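Local coordinates for protein Cys-Gly metallodipeptidase DUG1 (Saccharomyces cerevisiae, PDB 4G1P) that hydrolyses dipeptides, with high specificity for Cys-Gly, and serves as the catalytic component of the complex that degrades glutathione in yeast, at residues A[78-83]-A[168-173]; A[93-98]-A[192-197]; A[112-117]-A[451-456]; A[241-246]-A[335-340]; A[316-321]-A[346-351]. One frame throughout, in Å; residues are numbered along the deposited sequence.

Interaction 1 of 5, residues A[78-83]-A[168-173]; sequences LSLPPV and EGMEES. With ZN (zinc ion), chain B; GLY (glycine), chain D.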
# COMPACT_ATOMS: atom_id res chain seq x y z
N LEU A 78 -16.54 -5.65 17.10
CA LEU A 78 -15.87 -6.94 17.07
C LEU A 78 -15.39 -7.28 18.49
O LEU A 78 -14.75 -6.44 19.13
CB LEU A 78 -14.68 -6.82 16.13
CG LEU A 78 -14.14 -8.03 15.40
CD1 LEU A 78 -15.19 -8.62 14.48
CD2 LEU A 78 -12.94 -7.57 14.61
N SER A 79 -15.70 -8.47 18.98
CA SER A 79 -15.16 -8.88 20.28
C SER A 79 -13.66 -9.13 20.14
O SER A 79 -13.18 -9.48 19.07
CB SER A 79 -15.84 -10.15 20.79
OG SER A 79 -17.24 -10.02 20.87
N LEU A 80 -12.91 -8.95 21.22
CA LEU A 80 -11.48 -9.25 21.23
C LEU A 80 -11.27 -10.75 21.39
O LEU A 80 -12.11 -11.42 21.98
CB LEU A 80 -10.78 -8.49 22.37
CG LEU A 80 -10.68 -6.97 22.20
CD1 LEU A 80 -10.59 -6.29 23.55
CD2 LEU A 80 -9.50 -6.59 21.32
N PRO A 81 -10.14 -11.27 20.88
CA PRO A 81 -9.71 -12.66 21.15
C PRO A 81 -9.62 -12.86 22.64
O PRO A 81 -9.12 -11.97 23.32
CB PRO A 81 -8.30 -12.71 20.56
CG PRO A 81 -8.25 -11.64 19.55
CD PRO A 81 -9.18 -10.55 20.02
N PRO A 82 -10.11 -14.00 23.16
CA PRO A 82 -10.12 -14.28 24.60
C PRO A 82 -8.72 -14.53 25.16
O PRO A 82 -7.91 -15.10 24.44
CB PRO A 82 -10.93 -15.58 24.68
CG PRO A 82 -10.74 -16.21 23.36
CD PRO A 82 -10.70 -15.09 22.38
N VAL A 83 -8.44 -14.11 26.38
CA VAL A 83 -7.16 -14.47 27.00
C VAL A 83 -7.41 -15.79 27.67
O VAL A 83 -8.47 -15.98 28.27
CB VAL A 83 -6.66 -13.46 28.05
CG1 VAL A 83 -5.39 -13.97 28.68
CG2 VAL A 83 -6.39 -12.13 27.41
N GLU A 168 -2.68 -14.83 25.29
CA GLU A 168 -3.54 -13.83 24.65
C GLU A 168 -3.51 -14.01 23.14
O GLU A 168 -2.69 -14.76 22.62
CB GLU A 168 -3.13 -12.40 25.01
CG GLU A 168 -1.80 -11.97 24.37
CD GLU A 168 -1.66 -10.46 24.23
OE1 GLU A 168 -2.67 -9.79 23.92
OE2 GLU A 168 -0.55 -9.94 24.42
N GLY A 169 -4.41 -13.29 22.46
CA GLY A 169 -4.50 -13.34 21.01
C GLY A 169 -4.53 -11.95 20.37
O GLY A 169 -5.09 -11.76 19.29
N MET A 170 -3.92 -10.98 21.05
CA MET A 170 -3.82 -9.64 20.50
C MET A 170 -2.39 -9.12 20.55
O MET A 170 -2.17 -7.91 20.44
CB MET A 170 -4.74 -8.67 21.26
CG MET A 170 -6.22 -8.72 20.85
SD MET A 170 -6.51 -8.26 19.13
CE MET A 170 -6.47 -6.48 19.21
N GLU A 171 -1.42 -10.01 20.69
CA GLU A 171 -0.04 -9.55 20.86
C GLU A 171 0.47 -8.80 19.63
O GLU A 171 1.19 -7.82 19.75
CB GLU A 171 0.90 -10.69 21.21
CG GLU A 171 2.18 -10.27 21.93
CD GLU A 171 3.37 -10.05 21.00
OE1 GLU A 171 3.21 -10.13 19.76
OE2 GLU A 171 4.49 -9.79 21.52
N GLU A 172 0.07 -9.27 18.45
CA GLU A 172 0.51 -8.64 17.21
C GLU A 172 -0.33 -7.40 16.88
O GLU A 172 -0.16 -6.78 15.83
CB GLU A 172 0.48 -9.64 16.04
CG GLU A 172 1.25 -10.93 16.27
CD GLU A 172 2.76 -10.75 16.18
OE1 GLU A 172 3.22 -9.61 15.94
OE2 GLU A 172 3.50 -11.74 16.36
N SER A 173 -1.22 -7.04 17.80
CA SER A 173 -2.13 -5.92 17.61
C SER A 173 -2.25 -5.08 18.89
O SER A 173 -3.35 -4.68 19.29
CB SER A 173 -3.51 -6.44 17.18
OG SER A 173 -3.42 -7.27 16.03
ZN ZN B . 5.40 -10.92 16.49
N GLY D . 7.32 -9.67 17.69
CA GLY D . 6.02 -9.55 18.32
C GLY D . 5.86 -8.09 18.63
O GLY D . 5.96 -7.67 19.77
O HOH W 1 -6.20 -11.52 23.45

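Interaction 2 of 5, residues A[93-98]-A[192-197]; sequences SKKTVL and GVDAVC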
# COMPACT_ATOMS: atom_id res chain seq x y z
N SER A 93 2.23 -26.99 48.29
CA SER A 93 3.63 -26.98 48.71
C SER A 93 4.55 -26.72 47.55
O SER A 93 5.76 -26.62 47.72
CB SER A 93 4.01 -28.30 49.36
OG SER A 93 4.05 -29.33 48.39
N LYS A 94 4.00 -26.61 46.35
CA LYS A 94 4.84 -26.38 45.19
C LYS A 94 4.83 -24.91 44.81
O LYS A 94 3.88 -24.19 45.10
CB LYS A 94 4.40 -27.24 44.02
CG LYS A 94 4.64 -28.73 44.23
CD LYS A 94 4.67 -29.46 42.90
CE LYS A 94 4.97 -30.94 43.06
NZ LYS A 94 3.71 -31.71 43.17
N LYS A 95 5.90 -24.45 44.17
CA LYS A 95 5.91 -23.11 43.61
C LYS A 95 4.93 -23.01 42.42
O LYS A 95 4.62 -24.00 41.74
CB LYS A 95 7.32 -22.72 43.19
CG LYS A 95 8.28 -22.65 44.34
CD LYS A 95 9.72 -22.54 43.84
CE LYS A 95 10.73 -22.57 44.99
NZ LYS A 95 12.14 -22.47 44.52
N THR A 96 4.44 -21.81 42.17
CA THR A 96 3.56 -21.60 41.03
C THR A 96 4.23 -20.76 39.94
O THR A 96 4.62 -19.62 40.19
CB THR A 96 2.27 -20.93 41.46
OG1 THR A 96 1.57 -21.82 42.33
CG2 THR A 96 1.41 -20.62 40.26
N VAL A 97 4.40 -21.33 38.76
CA VAL A 97 4.95 -20.56 37.65
C VAL A 97 3.87 -20.18 36.63
O VAL A 97 3.13 -21.04 36.14
CB VAL A 97 6.07 -21.31 36.92
CG1 VAL A 97 6.63 -20.45 35.80
CG2 VAL A 97 7.17 -21.67 37.88
N LEU A 98 3.77 -18.89 36.35
CA LEU A 98 2.87 -18.42 35.31
C LEU A 98 3.64 -18.33 34.01
O LEU A 98 4.72 -17.70 33.95
CB LEU A 98 2.28 -17.06 35.68
CG LEU A 98 1.46 -16.32 34.61
CD1 LEU A 98 0.42 -17.24 34.05
CD2 LEU A 98 0.77 -15.12 35.19
N GLY A 192 -1.47 -16.52 43.68
CA GLY A 192 -0.40 -17.32 44.26
C GLY A 192 0.89 -17.41 43.46
O GLY A 192 1.80 -18.16 43.83
N VAL A 193 0.98 -16.64 42.38
CA VAL A 193 2.09 -16.78 41.44
C VAL A 193 3.44 -16.45 42.08
O VAL A 193 3.57 -15.43 42.77
CB VAL A 193 1.87 -15.92 40.18
CG1 VAL A 193 3.08 -15.98 39.30
CG2 VAL A 193 0.64 -16.38 39.43
N ASP A 194 4.43 -17.30 41.86
CA ASP A 194 5.76 -17.06 42.42
C ASP A 194 6.77 -16.56 41.39
O ASP A 194 7.86 -16.10 41.75
CB ASP A 194 6.28 -18.34 43.08
CG ASP A 194 5.40 -18.80 44.19
OD1 ASP A 194 5.07 -17.97 45.07
OD2 ASP A 194 4.99 -19.98 44.18
N ALA A 195 6.42 -16.65 40.12
CA ALA A 195 7.38 -16.38 39.07
C ALA A 195 6.66 -16.41 37.75
O ALA A 195 5.63 -17.08 37.61
CB ALA A 195 8.50 -17.41 39.08
N VAL A 196 7.20 -15.67 36.79
CA VAL A 196 6.65 -15.64 35.46
C VAL A 196 7.73 -15.96 34.44
O VAL A 196 8.83 -15.39 34.48
CB VAL A 196 6.01 -14.29 35.15
CG1 VAL A 196 5.66 -14.17 33.67
CG2 VAL A 196 4.78 -14.09 36.03
N CYS A 197 7.42 -16.89 33.53
CA CYS A 197 8.30 -17.21 32.42
C CYS A 197 7.63 -16.91 31.07
O CYS A 197 6.44 -17.18 30.87
CB CYS A 197 8.71 -18.67 32.45
SG CYS A 197 10.01 -18.97 31.27
O HOH W 2 2.60 -20.92 45.27

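Interaction 3 of 5, residues A[112-117]-A[451-456]; sequences DGWDTE and SINEKL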
# COMPACT_ATOMS: atom_id res chain seq x y z
N ASP A 112 3.66 -12.89 -1.06
CA ASP A 112 4.64 -11.99 -0.44
C ASP A 112 6.06 -12.48 -0.73
O ASP A 112 7.01 -11.75 -0.51
CB ASP A 112 4.47 -11.89 1.08
CG ASP A 112 3.12 -11.35 1.50
OD1 ASP A 112 2.46 -10.67 0.68
OD2 ASP A 112 2.73 -11.59 2.67
N GLY A 113 6.20 -13.73 -1.17
CA GLY A 113 7.52 -14.28 -1.44
C GLY A 113 7.81 -15.60 -0.75
O GLY A 113 8.92 -16.12 -0.85
N TRP A 114 6.82 -16.13 -0.05
CA TRP A 114 6.92 -17.41 0.63
C TRP A 114 7.20 -18.56 -0.32
O TRP A 114 6.65 -18.61 -1.41
CB TRP A 114 5.61 -17.71 1.35
CG TRP A 114 5.47 -16.98 2.63
CD1 TRP A 114 5.17 -15.65 2.80
CD2 TRP A 114 5.62 -17.53 3.94
NE1 TRP A 114 5.14 -15.35 4.13
CE2 TRP A 114 5.41 -16.48 4.86
CE3 TRP A 114 5.91 -18.80 4.43
CZ2 TRP A 114 5.47 -16.66 6.23
CZ3 TRP A 114 5.97 -18.99 5.79
CH2 TRP A 114 5.75 -17.92 6.68
N ASP A 115 8.05 -19.49 0.11
CA ASP A 115 8.37 -20.65 -0.72
C ASP A 115 7.30 -21.71 -0.54
O ASP A 115 7.07 -22.53 -1.42
CB ASP A 115 9.76 -21.20 -0.39
CG ASP A 115 10.89 -20.28 -0.87
OD1 ASP A 115 10.63 -19.10 -1.19
OD2 ASP A 115 12.05 -20.75 -0.93
N THR A 116 6.62 -21.67 0.59
CA THR A 116 5.56 -22.61 0.89
C THR A 116 4.38 -21.79 1.32
O THR A 116 4.50 -20.61 1.56
CB THR A 116 5.93 -23.53 2.08
OG1 THR A 116 6.54 -22.74 3.11
CG2 THR A 116 6.92 -24.57 1.65
N GLU A 117 3.23 -22.43 1.44
CA GLU A 117 2.04 -21.73 1.87
C GLU A 117 2.11 -21.49 3.38
O GLU A 117 2.18 -22.44 4.16
CB GLU A 117 0.85 -22.59 1.48
CG GLU A 117 1.13 -23.32 0.18
CD GLU A 117 -0.01 -24.20 -0.26
OE1 GLU A 117 -1.13 -23.66 -0.44
OE2 GLU A 117 0.21 -25.43 -0.43
N SER A 451 8.26 -11.89 8.86
CA SER A 451 8.83 -11.89 7.52
C SER A 451 8.30 -13.07 6.70
O SER A 451 7.37 -13.75 7.13
CB SER A 451 10.35 -11.91 7.62
OG SER A 451 10.94 -11.61 6.37
N ILE A 452 8.88 -13.31 5.52
CA ILE A 452 8.52 -14.49 4.73
C ILE A 452 9.33 -15.70 5.18
O ILE A 452 10.45 -15.55 5.66
CB ILE A 452 8.78 -14.31 3.23
CG1 ILE A 452 10.21 -13.81 2.99
CG2 ILE A 452 7.75 -13.37 2.59
CD1 ILE A 452 10.64 -13.86 1.55
N ASN A 453 8.74 -16.88 5.01
CA ASN A 453 9.40 -18.15 5.30
C ASN A 453 9.79 -18.30 6.78
O ASN A 453 10.87 -18.79 7.08
CB ASN A 453 10.65 -18.34 4.42
CG ASN A 453 10.32 -18.35 2.93
OD1 ASN A 453 9.38 -19.00 2.49
ND2 ASN A 453 11.11 -17.62 2.15
N GLU A 454 8.92 -17.87 7.69
CA GLU A 454 9.16 -18.01 9.11
C GLU A 454 9.39 -19.48 9.45
O GLU A 454 8.58 -20.35 9.10
CB GLU A 454 7.98 -17.47 9.92
CG GLU A 454 8.25 -17.38 11.42
CD GLU A 454 6.99 -17.10 12.23
OE1 GLU A 454 6.13 -16.35 11.75
OE2 GLU A 454 6.85 -17.65 13.35
N LYS A 455 10.50 -19.76 10.12
CA LYS A 455 10.92 -21.13 10.38
C LYS A 455 11.21 -21.32 11.86
O LYS A 455 11.46 -20.36 12.60
CB LYS A 455 12.18 -21.45 9.59
CG LYS A 455 13.47 -21.39 10.44
CD LYS A 455 14.50 -20.46 9.81
CE LYS A 455 15.89 -20.66 10.40
NZ LYS A 455 15.97 -20.32 11.84
N LEU A 456 11.15 -22.57 12.29
CA LEU A 456 11.62 -22.97 13.61
C LEU A 456 12.46 -24.21 13.40
O LEU A 456 11.97 -25.19 12.84
CB LEU A 456 10.46 -23.27 14.56
CG LEU A 456 10.91 -23.61 15.99
CD1 LEU A 456 11.82 -22.52 16.52
CD2 LEU A 456 9.72 -23.81 16.94

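Interaction 4 of 5, residues A[241-246]-A[335-340]; sequences VAEPMI and TVIPAK. With CYS (cysteine), chain E.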
# COMPACT_ATOMS: atom_id res chain seq x y z
N VAL A 241 -3.06 22.06 -6.86
CA VAL A 241 -3.51 21.77 -5.50
C VAL A 241 -2.36 21.19 -4.70
O VAL A 241 -1.46 20.56 -5.26
CB VAL A 241 -4.66 20.74 -5.49
CG1 VAL A 241 -5.76 21.18 -6.46
CG2 VAL A 241 -4.14 19.38 -5.89
N ALA A 242 -2.35 21.41 -3.40
CA ALA A 242 -1.27 20.89 -2.58
C ALA A 242 -1.46 19.39 -2.36
O ALA A 242 -2.59 18.91 -2.22
CB ALA A 242 -1.21 21.62 -1.28
N GLU A 243 -0.35 18.64 -2.34
CA GLU A 243 -0.43 17.18 -2.23
C GLU A 243 0.01 16.66 -0.85
O GLU A 243 1.16 16.83 -0.44
CB GLU A 243 0.37 16.52 -3.34
CG GLU A 243 0.06 17.07 -4.73
CD GLU A 243 0.71 16.28 -5.87
OE1 GLU A 243 1.27 15.18 -5.63
OE2 GLU A 243 0.67 16.77 -7.01
N PRO A 244 -0.92 16.01 -0.13
CA PRO A 244 -0.61 15.34 1.14
C PRO A 244 0.63 14.44 1.03
O PRO A 244 1.48 14.49 1.91
CB PRO A 244 -1.86 14.52 1.40
CG PRO A 244 -2.95 15.35 0.82
CD PRO A 244 -2.37 15.98 -0.42
N MET A 245 0.74 13.67 -0.04
CA MET A 245 1.92 12.83 -0.23
C MET A 245 3.24 13.61 -0.25
O MET A 245 4.27 13.11 0.22
CB MET A 245 1.80 11.95 -1.48
CG MET A 245 1.09 10.63 -1.23
SD MET A 245 1.82 9.58 0.07
CE MET A 245 3.30 9.01 -0.75
N ILE A 246 3.21 14.83 -0.78
CA ILE A 246 4.43 15.61 -0.89
C ILE A 246 4.85 16.13 0.49
O ILE A 246 6.02 16.02 0.89
CB ILE A 246 4.27 16.74 -1.91
CG1 ILE A 246 4.15 16.14 -3.32
CG2 ILE A 246 5.44 17.69 -1.86
CD1 ILE A 246 3.79 17.15 -4.41
N THR A 335 -2.00 7.42 -11.73
CA THR A 335 -1.86 8.86 -11.76
C THR A 335 -2.91 9.47 -10.88
O THR A 335 -3.96 9.92 -11.36
CB THR A 335 -2.04 9.41 -13.17
OG1 THR A 335 -3.10 8.70 -13.81
CG2 THR A 335 -0.78 9.24 -13.98
N VAL A 336 -2.61 9.50 -9.59
CA VAL A 336 -3.56 9.98 -8.60
C VAL A 336 -2.88 10.82 -7.52
O VAL A 336 -1.73 10.58 -7.16
CB VAL A 336 -4.32 8.79 -7.95
CG1 VAL A 336 -3.34 7.84 -7.27
CG2 VAL A 336 -5.34 9.29 -6.97
N ILE A 337 -3.59 11.82 -7.04
CA ILE A 337 -3.17 12.58 -5.88
C ILE A 337 -4.00 12.09 -4.70
O ILE A 337 -5.18 12.40 -4.60
CB ILE A 337 -3.39 14.08 -6.11
CG1 ILE A 337 -2.48 14.59 -7.23
CG2 ILE A 337 -3.16 14.88 -4.85
CD1 ILE A 337 -2.62 16.06 -7.52
N PRO A 338 -3.39 11.29 -3.81
CA PRO A 338 -4.14 10.76 -2.66
C PRO A 338 -4.67 11.88 -1.77
O PRO A 338 -3.99 12.88 -1.59
CB PRO A 338 -3.10 9.92 -1.91
CG PRO A 338 -2.10 9.52 -3.01
CD PRO A 338 -2.03 10.71 -3.91
N ALA A 339 -5.88 11.70 -1.24
CA ALA A 339 -6.57 12.73 -0.47
C ALA A 339 -6.15 12.75 0.99
O ALA A 339 -5.98 13.82 1.58
CB ALA A 339 -8.07 12.56 -0.57
N LYS A 340 -5.98 11.56 1.55
CA LYS A 340 -5.67 11.42 2.97
C LYS A 340 -4.75 10.23 3.21
O LYS A 340 -5.14 9.07 3.03
CB LYS A 340 -6.97 11.28 3.76
CG LYS A 340 -6.82 11.19 5.27
CD LYS A 340 -8.21 11.15 5.92
CE LYS A 340 -8.13 11.02 7.42
NZ LYS A 340 -9.45 11.21 8.08
N CYS E . -4.46 8.64 -17.30
CA CYS E . -3.07 8.91 -17.01
C CYS E . -2.89 10.41 -16.81
O CYS E . -3.25 11.22 -17.67
CB CYS E . -2.17 8.36 -18.12
SG CYS E . -0.44 8.59 -17.82
O HOH W 3 -1.24 13.20 -2.01

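Interaction 5 of 5, residues A[316-321]-A[346-351]; sequences YPSLSI and SIRTVP. With CYS (cysteine), chain C.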
# COMPACT_ATOMS: atom_id res chain seq x y z
N TYR A 316 20.20 1.50 22.81
CA TYR A 316 19.95 2.80 22.17
C TYR A 316 18.64 2.71 21.40
O TYR A 316 18.35 1.68 20.80
CB TYR A 316 21.10 3.19 21.24
CG TYR A 316 22.37 3.55 21.99
CD1 TYR A 316 22.32 4.35 23.13
CD2 TYR A 316 23.61 3.07 21.58
CE1 TYR A 316 23.47 4.68 23.82
CE2 TYR A 316 24.76 3.39 22.28
CZ TYR A 316 24.68 4.20 23.40
OH TYR A 316 25.82 4.54 24.10
N PRO A 317 17.84 3.79 21.41
CA PRO A 317 16.55 3.76 20.71
C PRO A 317 16.73 3.63 19.20
O PRO A 317 17.84 3.81 18.69
CB PRO A 317 15.92 5.11 21.06
CG PRO A 317 17.06 5.98 21.43
CD PRO A 317 18.10 5.09 22.05
N SER A 318 15.66 3.30 18.50
CA SER A 318 15.69 3.29 17.04
C SER A 318 14.37 3.79 16.47
O SER A 318 13.34 3.77 17.16
CB SER A 318 16.00 1.89 16.51
OG SER A 318 15.04 0.96 16.97
N LEU A 319 14.40 4.26 15.23
CA LEU A 319 13.18 4.74 14.58
C LEU A 319 13.11 4.08 13.22
O LEU A 319 14.05 4.16 12.43
CB LEU A 319 13.19 6.27 14.44
CG LEU A 319 11.87 7.01 14.20
CD1 LEU A 319 12.01 8.49 14.50
CD2 LEU A 319 11.36 6.83 12.78
N SER A 320 12.01 3.39 12.97
CA SER A 320 11.83 2.69 11.70
C SER A 320 10.64 3.24 10.94
O SER A 320 9.65 3.69 11.54
CB SER A 320 11.65 1.19 11.94
OG SER A 320 12.91 0.54 12.08
N ILE A 321 10.72 3.22 9.62
CA ILE A 321 9.60 3.73 8.82
C ILE A 321 8.97 2.60 8.01
O ILE A 321 9.61 1.99 7.17
CB ILE A 321 10.03 4.94 7.98
CG1 ILE A 321 10.28 6.12 8.91
CG2 ILE A 321 8.95 5.31 6.96
CD1 ILE A 321 10.82 7.33 8.23
N SER A 346 7.63 3.70 13.91
CA SER A 346 7.70 3.37 15.33
C SER A 346 9.08 3.66 15.94
O SER A 346 10.11 3.70 15.24
CB SER A 346 7.29 1.93 15.57
OG SER A 346 8.07 1.06 14.78
N ILE A 347 9.08 3.87 17.25
CA ILE A 347 10.31 4.06 17.98
C ILE A 347 10.49 2.96 19.02
O ILE A 347 9.58 2.66 19.81
CB ILE A 347 10.35 5.44 18.66
CG1 ILE A 347 10.18 6.56 17.62
CG2 ILE A 347 11.64 5.60 19.43
CD1 ILE A 347 10.08 7.97 18.19
N ARG A 348 11.66 2.33 18.99
CA ARG A 348 12.01 1.36 20.02
C ARG A 348 12.55 2.10 21.23
O ARG A 348 13.56 2.79 21.14
CB ARG A 348 13.04 0.36 19.49
CG ARG A 348 12.51 -0.52 18.36
CD ARG A 348 11.48 -1.53 18.83
NE ARG A 348 10.83 -2.18 17.70
CZ ARG A 348 9.97 -3.20 17.79
NH1 ARG A 348 9.66 -3.74 18.97
NH2 ARG A 348 9.43 -3.69 16.68
N THR A 349 11.87 1.97 22.36
CA THR A 349 12.28 2.72 23.54
C THR A 349 13.24 1.95 24.45
O THR A 349 13.21 0.73 24.51
CB THR A 349 11.07 3.18 24.34
OG1 THR A 349 10.42 2.05 24.90
CG2 THR A 349 10.08 3.91 23.44
N VAL A 350 14.09 2.70 25.13
CA VAL A 350 15.05 2.14 26.07
C VAL A 350 14.95 2.94 27.35
O VAL A 350 14.29 3.98 27.37
CB VAL A 350 16.46 2.29 25.52
CG1 VAL A 350 16.61 1.52 24.21
CG2 VAL A 350 16.79 3.76 25.34
N PRO A 351 15.59 2.47 28.43
CA PRO A 351 15.65 3.38 29.58
C PRO A 351 16.56 4.58 29.25
O PRO A 351 17.56 4.43 28.55
CB PRO A 351 16.26 2.50 30.67
CG PRO A 351 17.01 1.44 29.93
CD PRO A 351 16.19 1.16 28.73
N CYS C . 5.62 -7.32 17.57
CA CYS C . 5.74 -5.87 17.63
C CYS C . 7.21 -5.49 17.81
O CYS C . 7.87 -5.95 18.74
CB CYS C . 4.85 -5.30 18.74
SG CYS C . 4.87 -3.54 18.85

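Interaction 1 of 5, residues A[78-83]-A[168-173]
P81 and M170 meet with their side chains at about a right angle, the proline CD lying 3.6 Å from M170 CG and the sulfur close beside it. M170 gets there by folding up: CG stands next to the backbone N (chi1 -80°), and further bends at chi2 and chi3 bring CE within 3.7 Å of L80 CD2. L80 also crosses the methionine nearly perpendicularly, so L80 meets the methyl end and P81 the CG-SD part of the same side chain, from one side. A water links the backbones, donating to P81 O at 3.0 Å and accepting from G169 N at 2.7 Å. Farther on, V83 CG2 rests against E168 CB at 4.1 Å, while E168 OE2 leads away to the hydroxyls of Y100 and S175. Here strand 162-168 of the catalytic domain's central sheet runs out into the loop that supplies an M20 peptidase with its paired glutamates. E172 OE2 binds zinc at 2.1 Å, alongside D137, H450 and the amino group of the bound glycine. E171, the proton acceptor by analogy with relatives, bends at chi2 and brings OE2 within 3.1 Å of the glycine O. With an alanine here this carboxylate is gone, and the reaction would probably lack its presumed base beside the glycine carbonyl. The amide nitrogens of E171 and E172 are both bonded to the D104 carboxylate.

Interaction 2 of 5, residues A[93-98]-A[192-197]
Parallel pairing of strands 96-102 and 195-198 in the mixed central sheet of the catalytic domain is the element at work here, and one of its bonds is made by a side chain. L98 carries two of the regular backbone bonds: its N donates to A195 O at 2.9 Å, almost straight at 170°, and its O accepts from C197 N at 2.9 Å. On the face of L98 and V196, L98 CB touches V193 CG1 and V196 CG2, each 3.9 Å away, with L433 of helix 426-433 packing on all three side chains. V97 and C197 turn to the other face, where Y471 of helix 458-477 covers them. Nearer the start, D194 N donates to T96 O at 2.9 Å, in the carbonyl plane. The D194 side chain then comes back across: with CG beside its own backbone N (chi1 -60°), OD2 receives T96 N at 2.8 Å, on the anti side and 22° out of the carboxylate plane. T96 and D194 thus hold each other through a closed pair of bonds. The carboxylate does the work of a main-chain carbonyl, giving the T96 amide a nearly straight bond to an acceptor that is probably charged.

Interaction 3 of 5, residues A[112-117]-A[451-456]
W114 lies with one indole face against the backbone of I452 and N453, and it can be followed outward atom by atom. CB starts 4.1 Å from N453 OD1. With CG beside the backbone N (chi1 -79°), the ring is laid along the opposing loop. CD1 touches I452 CG2 at 3.4 Å, the two side chains sliding past each other in opposite directions. NE1 passes next to I452 CA, whose hydrogen makes a CH-pi contact over the five-membered ring, the carbon 3.8 Å from the centroid and 25° off the normal. CD2 and CE2 lie under N453 N, which sits over the centre of the indole, 3.2 Å above its plane. At the far end CZ2 comes to 3.6 Å from S451 O, and CH2 approaches E454 N and CB. One direct hydrogen bond fastens the loops: D115 N donates to a lone pair of N453 OD1 in the carbonyl plane, at 2.8 Å and 170°. The asparagine can turn its amide back to this donor although its CB leads off from the other loop. S451 OG bonds to D231 O of the second subunit. E454 sends its carboxylate to R133 and to the backbone N of G134, T136 and D137, making this the second shell of an M20 dizinc site, in a loop that directly follows the zinc ligand H450.

Interaction 4 of 5, residues A[241-246]-A[335-340]
I337 and E243 form the innermost layer of this buried contact, the isoleucine meeting the flank of the glutamate at about a right angle. I337 CD1 lies 3.4 Å from E243 OE2, and I337 CG2 is 3.9 Å from E243 CG. V241 CG2 adds to the same isoleucine tip, 4.0 Å from I337 CD1. Beside this, P244 places its CG 3.5 Å from A339 O and almost as near P338 O, and M245 CG packs on P338 CG at 3.8 Å. The only polar link between the segments at this level is a water, which accepts from M245 N and donates to P338 O, both at 2.8 Å. It thereby provides for an amide in the first turn of helix 244-252, where no preceding turn supplies a carbonyl. E243 holds the N-cap position of that helix, its O accepting from I246 N. Its side chain, set beside the backbone N (chi1 -50°) and extended beyond, reaches the second subunit, where OE2 bonds S320 OG and OE1 bonds the N of I321. A leucine here has no carboxylate and is likely to leave that serine hydroxyl and amide without their partner across the dimer interface. At the other end T335 OG1 comes within 3.2 Å of CA of a cysteine ligand that is hydrogen-bonded to R348 NH1 of the second subunit. Strand 336-337 pairs with strand 232-233, while the start of helix 244-252 packs on I225 of strand 210-226 and V341 of strand 340-349.

Interaction 5 of 5, residues A[316-321]-A[346-351]
L319 and I347 face each other as a non-hydrogen-bonded pair of antiparallel strands in the mixed sheet of the lid domain, the segments 318-321 and 346-349 running at 157°. The backbone bonds flank this pair. S320 and S346 form the hydrogen-bonded pair, with S320 N to S346 O at 3.0 Å and S346 N to S320 O at 3.1 Å. Beyond L319, R348 N donates to S318 O at 2.9 Å, whereas the return bond from S318 N to R348 O is long and weak. CA-H...O contacts run from I347 CA to S318 O and from L319 CA to S346 O. Apolar contact lies on the L319 face, where L319 CG meets I347 CG1 at 3.8 Å and helix 355-371 covers the isoleucine. The P317 and V350 side chains cross at about a right angle, CD to CG2. The serine face is polar and touches the second subunit: R348 NH2 bonds S234 OG there. R348 belongs to the cysteine pocket. Its chain bends at chi2 (-70°) and then extends, bringing the edge of the guanidinium to the ligand, where NH1 donates to the cysteine O at 2.9 Å and 168°.

In the fold
From the N terminus, the chain enters interactions 1, 2 and 3 in turn before any closes. Interaction 1 closes at 168-173 and interaction 2 at 192-197, joining strand ends in the central sheet, while interaction 3 stays open until 451-456, joining the loop after strand 96-102 to the loop leading into strand 455-457; the three therefore cross. Within that third loop lie interactions 4 and 5, which cross each other: 241-246 and 316-321 come first, then 335-340 and 346-351. Interaction 4 brings helix 244-252 to strand 336-337, and interaction 5 pairs two strands of the lid sheet. The centres of interactions 2 and 4 are about 56 Å apart; interactions 3, 4 and 5 all touch the second subunit.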